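Local coordinates for monosaccharide ABC transporter substrate-binding protein, CUT2 family (PDB 4RU1), which probably captures sugars or related polyols for an ABC importer, and holds myo-inositol between its two lobes, at residues 114-125 / 273-284. Residues are numbered along the deposited sequence; the frame is centred on the assembly and turned at random.
Sequences WKESGALMYFGQ and TIGGGEAVKTGP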
ATOM      1  N   TRP A 114      13.060  -6.552   4.258  1.00 16.16           N
ATOM      2  CA  TRP A 114      13.413  -7.179   2.983  1.00 12.84           C
ATOM      3  C   TRP A 114      14.896  -7.511   2.944  1.00 15.56           C
ATOM      4  O   TRP A 114      15.274  -8.525   2.389  1.00 16.98           O
ATOM      5  CB  TRP A 114      13.042  -6.301   1.755  1.00 15.77           C
ATOM      6  CG  TRP A 114      13.739  -5.015   1.724  1.00 13.92           C
ATOM      7  CD1 TRP A 114      13.361  -3.900   2.335  1.00 16.70           C
ATOM      8  CD2 TRP A 114      15.018  -4.737   1.113  1.00 15.45           C
ATOM      9  NE1 TRP A 114      14.302  -2.920   2.157  1.00 15.59           N
ATOM     10  CE2 TRP A 114      15.306  -3.393   1.342  1.00 14.79           C
ATOM     11  CE3 TRP A 114      15.864  -5.459   0.267  1.00 13.96           C
ATOM     12  CZ2 TRP A 114      16.491  -2.816   0.893  1.00 19.80           C
ATOM     13  CZ3 TRP A 114      17.021  -4.904  -0.132  1.00 15.54           C
ATOM     14  CH2 TRP A 114      17.324  -3.593   0.145  1.00 15.71           C
ATOM     15  N   LYS A 115      15.760  -6.697   3.479  1.00 19.06           N
ATOM     16  CA  LYS A 115      17.191  -6.901   3.282  1.00 17.17           C
ATOM     17  C   LYS A 115      17.674  -8.148   3.954  1.00 13.64           C
ATOM     18  O   LYS A 115      18.430  -8.936   3.292  1.00 18.35           O
ATOM     19  CB  LYS A 115      17.949  -5.681   3.809  1.00 21.71           C
ATOM     20  CG  LYS A 115      19.269  -5.497   3.159  1.00 22.41           C
ATOM     21  CD  LYS A 115      19.858  -4.173   3.564  1.00 21.18           C
ATOM     22  CE  LYS A 115      21.262  -4.109   2.993  1.00 22.09           C
ATOM     23  NZ  LYS A 115      21.841  -2.762   3.245  1.00 20.87           N
ATOM     24  N   GLU A 116      17.166  -8.444   5.144  1.00 20.86           N
ATOM     25  CA  GLU A 116      17.552  -9.685   5.875  1.00 24.00           C
ATOM     26  C   GLU A 116      17.203 -10.933   5.067  1.00 20.29           C
ATOM     27  O   GLU A 116      17.846 -11.962   5.250  1.00 20.99           O
ATOM     28  CB  GLU A 116      16.826  -9.832   7.227  1.00 30.40           C
ATOM     29  CG  GLU A 116      16.600  -8.648   8.171  1.00 68.62           C
ATOM     30  CD  GLU A 116      15.153  -8.559   8.708  1.00 82.30           C
ATOM     31  OE1 GLU A 116      14.336  -9.461   8.427  1.00 47.82           O
ATOM     32  OE2 GLU A 116      14.802  -7.575   9.408  1.00 36.59           O
ATOM     33  N   SER A 117      16.127 -10.850   4.284  1.00 17.80           N
ATOM     34  CA  SER A 117      15.609 -11.972   3.523  1.00 17.91           C
ATOM     35  C   SER A 117      16.513 -12.382   2.357  1.00 21.25           C
ATOM     36  O   SER A 117      16.402 -13.512   1.840  1.00 19.97           O
ATOM     37  CB  SER A 117      14.176 -11.719   2.994  1.00 18.09           C
ATOM     38  OG  SER A 117      14.191 -10.901   1.825  1.00 18.34           O
ATOM     39  N   GLY A 118      17.447 -11.499   1.958  1.00 17.01           N
ATOM     40  CA  GLY A 118      18.236 -11.691   0.706  1.00 18.16           C
ATOM     41  C   GLY A 118      17.632 -11.096  -0.554  1.00 15.35           C
ATOM     42  O   GLY A 118      18.177 -11.198  -1.602  1.00 16.61           O
ATOM     43  N   ALA A 119      16.410 -10.592  -0.435  1.00 14.14           N
ATOM     44  CA  ALA A 119      15.853  -9.761  -1.480  1.00 14.31           C
ATOM     45  C   ALA A 119      16.880  -8.640  -1.877  1.00 15.50           C
ATOM     46  O   ALA A 119      17.556  -8.076  -1.028  1.00 17.00           O
ATOM     47  CB  ALA A 119      14.533  -9.186  -1.100  1.00 14.90           C
ATOM     48  N   LEU A 120      16.930  -8.367  -3.187  1.00 14.77           N
ATOM     49  CA  LEU A 120      17.979  -7.488  -3.749  1.00 14.47           C
ATOM     50  C   LEU A 120      17.618  -6.025  -3.574  1.00 17.63           C
ATOM     51  O   LEU A 120      18.501  -5.185  -3.516  1.00 14.26           O
ATOM     52  CB  LEU A 120      18.181  -7.692  -5.261  1.00 19.66           C
ATOM     53  CG  LEU A 120      18.557  -9.082  -5.723  1.00 16.52           C
ATOM     54  CD1 LEU A 120      18.502  -9.272  -7.239  1.00 18.82           C
ATOM     55  CD2 LEU A 120      19.920  -9.388  -5.157  1.00 21.39           C
ATOM     56  N   MET A 121      16.329  -5.713  -3.628  1.00 13.57           N
ATOM     57  CA  MET A 121      15.873  -4.327  -3.727  1.00 15.09           C
ATOM     58  C   MET A 121      14.474  -4.214  -3.081  1.00 13.39           C
ATOM     59  O   MET A 121      13.796  -5.238  -2.848  1.00 13.39           O
ATOM     60  CB  MET A 121      15.722  -3.949  -5.152  1.00 14.05           C
ATOM     61  CG  MET A 121      16.937  -3.836  -6.054  1.00 17.73           C
ATOM     62  SD  MET A 121      16.717  -3.466  -7.788  1.00  8.36           S
ATOM     63  CE  MET A 121      16.989  -5.108  -8.565  1.00 16.58           C
ATOM     64  N   TYR A 122      14.011  -3.006  -2.839  1.00 11.99           N
ATOM     65  CA  TYR A 122      12.681  -2.786  -2.330  1.00 14.07           C
ATOM     66  C   TYR A 122      12.122  -1.531  -2.911  1.00 17.54           C
ATOM     67  O   TYR A 122      12.860  -0.531  -2.997  1.00 14.09           O
ATOM     68  CB  TYR A 122      12.663  -2.571  -0.821  1.00 15.56           C
ATOM     69  CG  TYR A 122      11.274  -2.453  -0.180  1.00 12.48           C
ATOM     70  CD1 TYR A 122      10.550  -3.528   0.282  1.00 13.46           C
ATOM     71  CD2 TYR A 122      10.695  -1.198  -0.013  1.00 14.47           C
ATOM     72  CE1 TYR A 122       9.261  -3.382   0.812  1.00 13.57           C
ATOM     73  CE2 TYR A 122       9.379  -1.029   0.521  1.00 14.44           C
ATOM     74  CZ  TYR A 122       8.700  -2.157   0.963  1.00 12.77           C
ATOM     75  OH  TYR A 122       7.478  -2.055   1.571  1.00 15.67           O
ATOM     76  N   PHE A 123      10.858  -1.529  -3.315  1.00 14.12           N
ATOM     77  CA  PHE A 123      10.113  -0.331  -3.856  1.00 13.50           C
ATOM     78  C   PHE A 123       8.847  -0.087  -3.054  1.00 14.49           C
ATOM     79  O   PHE A 123       7.965  -0.973  -2.967  1.00 12.66           O
ATOM     80  CB  PHE A 123       9.752  -0.556  -5.356  1.00 13.70           C
ATOM     81  CG  PHE A 123      10.974  -0.749  -6.220  1.00 11.34           C
ATOM     82  CD1 PHE A 123      11.521  -1.988  -6.323  1.00 13.36           C
ATOM     83  CD2 PHE A 123      11.669   0.347  -6.738  1.00 18.02           C
ATOM     84  CE1 PHE A 123      12.707  -2.170  -7.039  1.00 18.98           C
ATOM     85  CE2 PHE A 123      12.845   0.173  -7.454  1.00 19.17           C
ATOM     86  CZ  PHE A 123      13.343  -1.100  -7.590  1.00 22.44           C
ATOM     87  N   GLY A 124       8.773   1.100  -2.451  1.00 12.62           N
ATOM     88  CA  GLY A 124       7.577   1.568  -1.785  1.00  9.47           C
ATOM     89  C   GLY A 124       7.826   2.762  -0.988  1.00 13.68           C
ATOM     90  O   GLY A 124       8.887   3.403  -1.087  1.00 14.99           O
ATOM     91  N   GLN A 125       6.908   3.045  -0.075  1.00 15.17           N
ATOM     92  CA  GLN A 125       7.106   4.206   0.787  1.00 18.29           C
ATOM     93  C   GLN A 125       7.356   3.770   2.208  1.00 15.95           C
ATOM     94  O   GLN A 125       6.918   2.670   2.655  1.00 16.90           O
ATOM     95  CB  GLN A 125       5.957   5.205   0.616  1.00 33.49           C
ATOM     96  CG  GLN A 125       4.940   5.367   1.696  1.00 18.96           C
ATOM     97  CD  GLN A 125       3.668   6.045   1.266  1.00 13.09           C
ATOM     98  OE1 GLN A 125       3.694   6.871   0.361  1.00 16.51           O
ATOM     99  NE2 GLN A 125       2.576   5.702   1.900  1.00 15.36           N
ATOM    100  N   THR A 273      21.404  -3.053  -9.933  1.00 15.23           N
ATOM    101  CA  THR A 273      20.415  -2.834  -8.887  1.00 15.39           C
ATOM    102  C   THR A 273      20.101  -1.346  -8.826  1.00 13.99           C
ATOM    103  O   THR A 273      20.810  -0.544  -9.494  1.00 14.40           O
ATOM    104  CB  THR A 273      20.874  -3.254  -7.520  1.00 16.81           C
ATOM    105  OG1 THR A 273      22.041  -2.485  -7.205  1.00 15.71           O
ATOM    106  CG2 THR A 273      21.132  -4.789  -7.509  1.00 16.92           C
ATOM    107  N   ILE A 274      19.020  -0.997  -8.134  1.00 14.12           N
ATOM    108  CA  ILE A 274      18.654   0.387  -7.905  1.00 14.69           C
ATOM    109  C   ILE A 274      18.453   0.557  -6.427  1.00 10.78           C
ATOM    110  O   ILE A 274      17.832  -0.326  -5.801  1.00 13.68           O
ATOM    111  CB  ILE A 274      17.387   0.860  -8.625  1.00 18.39           C
ATOM    112  CG1 ILE A 274      17.311   0.446 -10.129  1.00 17.74           C
ATOM    113  CG2 ILE A 274      17.245   2.392  -8.446  1.00 14.83           C
ATOM    114  CD1 ILE A 274      15.870   0.483 -10.655  1.00 23.54           C
ATOM    115  N   GLY A 275      18.985   1.585  -5.816  1.00 14.27           N
ATOM    116  CA  GLY A 275      18.811   1.827  -4.369  1.00 15.59           C
ATOM    117  C   GLY A 275      20.006   1.610  -3.485  1.00 19.03           C
ATOM    118  O   GLY A 275      19.962   2.003  -2.325  1.00 17.33           O
ATOM    119  N   GLY A 276      21.039   0.939  -3.994  1.00 22.97           N
ATOM    120  CA  GLY A 276      22.277   0.676  -3.231  1.00 25.24           C
ATOM    121  C   GLY A 276      22.097   0.130  -1.843  1.00 18.69           C
ATOM    122  O   GLY A 276      22.647   0.679  -0.847  1.00 25.71           O
ATOM    123  N   GLY A 277      21.350  -0.959  -1.685  1.00 21.00           N
ATOM    124  CA  GLY A 277      21.167  -1.595  -0.379  1.00 23.84           C
ATOM    125  C   GLY A 277      20.113  -0.987   0.500  1.00 17.32           C
ATOM    126  O   GLY A 277      19.911  -1.396   1.634  1.00 19.62           O
ATOM    127  N   GLU A 278      19.457   0.071  -0.028  1.00 21.07           N
ATOM    128  CA  GLU A 278      18.339   0.668   0.682  1.00 17.92           C
ATOM    129  C   GLU A 278      17.149   0.761  -0.267  1.00 13.87           C
ATOM    130  O   GLU A 278      17.291   0.640  -1.502  1.00 15.40           O
ATOM    131  CB  GLU A 278      18.686   2.009   1.362  1.00 20.35           C
ATOM    132  CG  GLU A 278      19.851   1.823   2.368  1.00 17.74           C
ATOM    133  CD  GLU A 278      20.080   2.942   3.370  1.00 27.57           C
ATOM    134  OE1 GLU A 278      19.343   3.952   3.323  1.00 27.10           O
ATOM    135  OE2 GLU A 278      21.023   2.774   4.206  1.00 19.50           O
ATOM    136  N   ALA A 279      15.989   0.975   0.330  1.00 14.97           N
ATOM    137  CA  ALA A 279      14.760   1.047  -0.434  1.00 14.64           C
ATOM    138  C   ALA A 279      14.799   2.204  -1.416  1.00 15.64           C
ATOM    139  O   ALA A 279      15.408   3.261  -1.182  1.00 16.38           O
ATOM    140  CB  ALA A 279      13.520   1.162   0.488  1.00 16.95           C
ATOM    141  N   VAL A 280      14.157   2.004  -2.555  1.00 15.72           N
ATOM    142  CA  VAL A 280      13.781   3.049  -3.514  1.00 14.16           C
ATOM    143  C   VAL A 280      12.372   3.569  -3.202  1.00 13.41           C
ATOM    144  O   VAL A 280      11.400   2.827  -3.223  1.00 14.33           O
ATOM    145  CB  VAL A 280      13.790   2.523  -4.922  1.00 11.00           C
ATOM    146  CG1 VAL A 280      13.332   3.581  -5.925  1.00 14.83           C
ATOM    147  CG2 VAL A 280      15.205   2.035  -5.214  1.00 13.90           C
ATOM    148  N   LYS A 281      12.271   4.884  -2.969  1.00 13.42           N
ATOM    149  CA  LYS A 281      11.091   5.498  -2.443  1.00 12.91           C
ATOM    150  C   LYS A 281      10.141   5.854  -3.565  1.00 15.03           C
ATOM    151  O   LYS A 281      10.579   6.308  -4.627  1.00 15.32           O
ATOM    152  CB  LYS A 281      11.446   6.793  -1.767  1.00 14.87           C
ATOM    153  CG  LYS A 281      12.322   6.711  -0.571  1.00 16.92           C
ATOM    154  CD  LYS A 281      12.442   8.117   0.037  1.00 23.76           C
ATOM    155  CE  LYS A 281      13.549   8.154   1.055  1.00 29.34           C
ATOM    156  NZ  LYS A 281      14.886   8.094   0.410  1.00 29.12           N
ATOM    157  N   THR A 282       8.851   5.557  -3.360  1.00 16.19           N
ATOM    158  CA  THR A 282       7.797   5.900  -4.327  1.00 13.37           C
ATOM    159  C   THR A 282       6.828   6.895  -3.703  1.00 12.74           C
ATOM    160  O   THR A 282       5.788   7.243  -4.297  1.00 14.04           O
ATOM    161  CB  THR A 282       7.071   4.598  -4.806  1.00 12.34           C
ATOM    162  OG1 THR A 282       6.508   4.010  -3.612  1.00 14.00           O
ATOM    163  CG2 THR A 282       8.027   3.630  -5.420  1.00 12.73           C
ATOM    164  N   GLY A 283       7.121   7.280  -2.443  1.00 13.27           N
ATOM    165  CA  GLY A 283       6.247   8.257  -1.663  1.00 14.78           C
ATOM    166  C   GLY A 283       6.940   8.425  -0.347  1.00 16.32           C
ATOM    167  O   GLY A 283       8.043   7.893  -0.188  1.00 18.47           O
ATOM    168  N   PRO A 284       6.363   9.128   0.602  1.00 13.93           N
ATOM    169  CA  PRO A 284       5.018   9.686   0.526  1.00 12.80           C
ATOM    170  C   PRO A 284       5.012  11.031  -0.183  1.00 14.56           C
ATOM    171  O   PRO A 284       5.998  11.751  -0.126  1.00 15.91           O
ATOM    172  CB  PRO A 284       4.634   9.893   1.980  1.00 12.56           C
ATOM    173  CG  PRO A 284       5.927  10.150   2.664  1.00 15.85           C
ATOM    174  CD  PRO A 284       6.941   9.298   1.926  1.00 14.16           C
TER
HETATM  175  O   HOH W   1      15.233  -0.226   3.058  1.00 22.89           O
HETATM  176  O   HOH W   2      19.113  -2.431  -3.085  1.00 18.13           O
HETATM  177  O   HOH W   3      16.456  -1.136  -3.366  1.00 15.47           O
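Val280 N donates to Tyr122 O at 2.9 Å, and Gly124 N returns a bond to Val280 O at 3.2 Å, the alternation of partners by which a parallel edge strand is zipped on. Thr282 N adds a third bond, to Gly124 O (3.1 Å). Farther back, the extended chain of Lys115 carries NZ to within 2.9 Å of Gly277 O in a glycine-rich type I' turn. One water joins Tyr122 N to Ile274 O and Glu278 O, while Ile274 N makes a weak bond to Met121 SD.

Packing follows the pairing. With CG beside its backbone N (chi1 -61°), Phe123 runs alongside Val280, CD2 lying 3.5 Å from Val280 CB, and Ile274 CD1 meets the ring's edge. Tyr122 CD2 rests 3.7 Å from Ala279 CB. Gln125, its NE2 held by Glu127, slants across Pro284, OE1 3.1 Å from Pro284 CA. Cut back to an alanine, this position would probably lose its cover over that cis-proline and leave Glu127 OE1 without its amide donor.

Strand 280-281 thus closes one edge of the six-stranded parallel sheet in a lobe of the periplasmic binding protein fold, just before the chain passes to strand 285-287 of the other sheet.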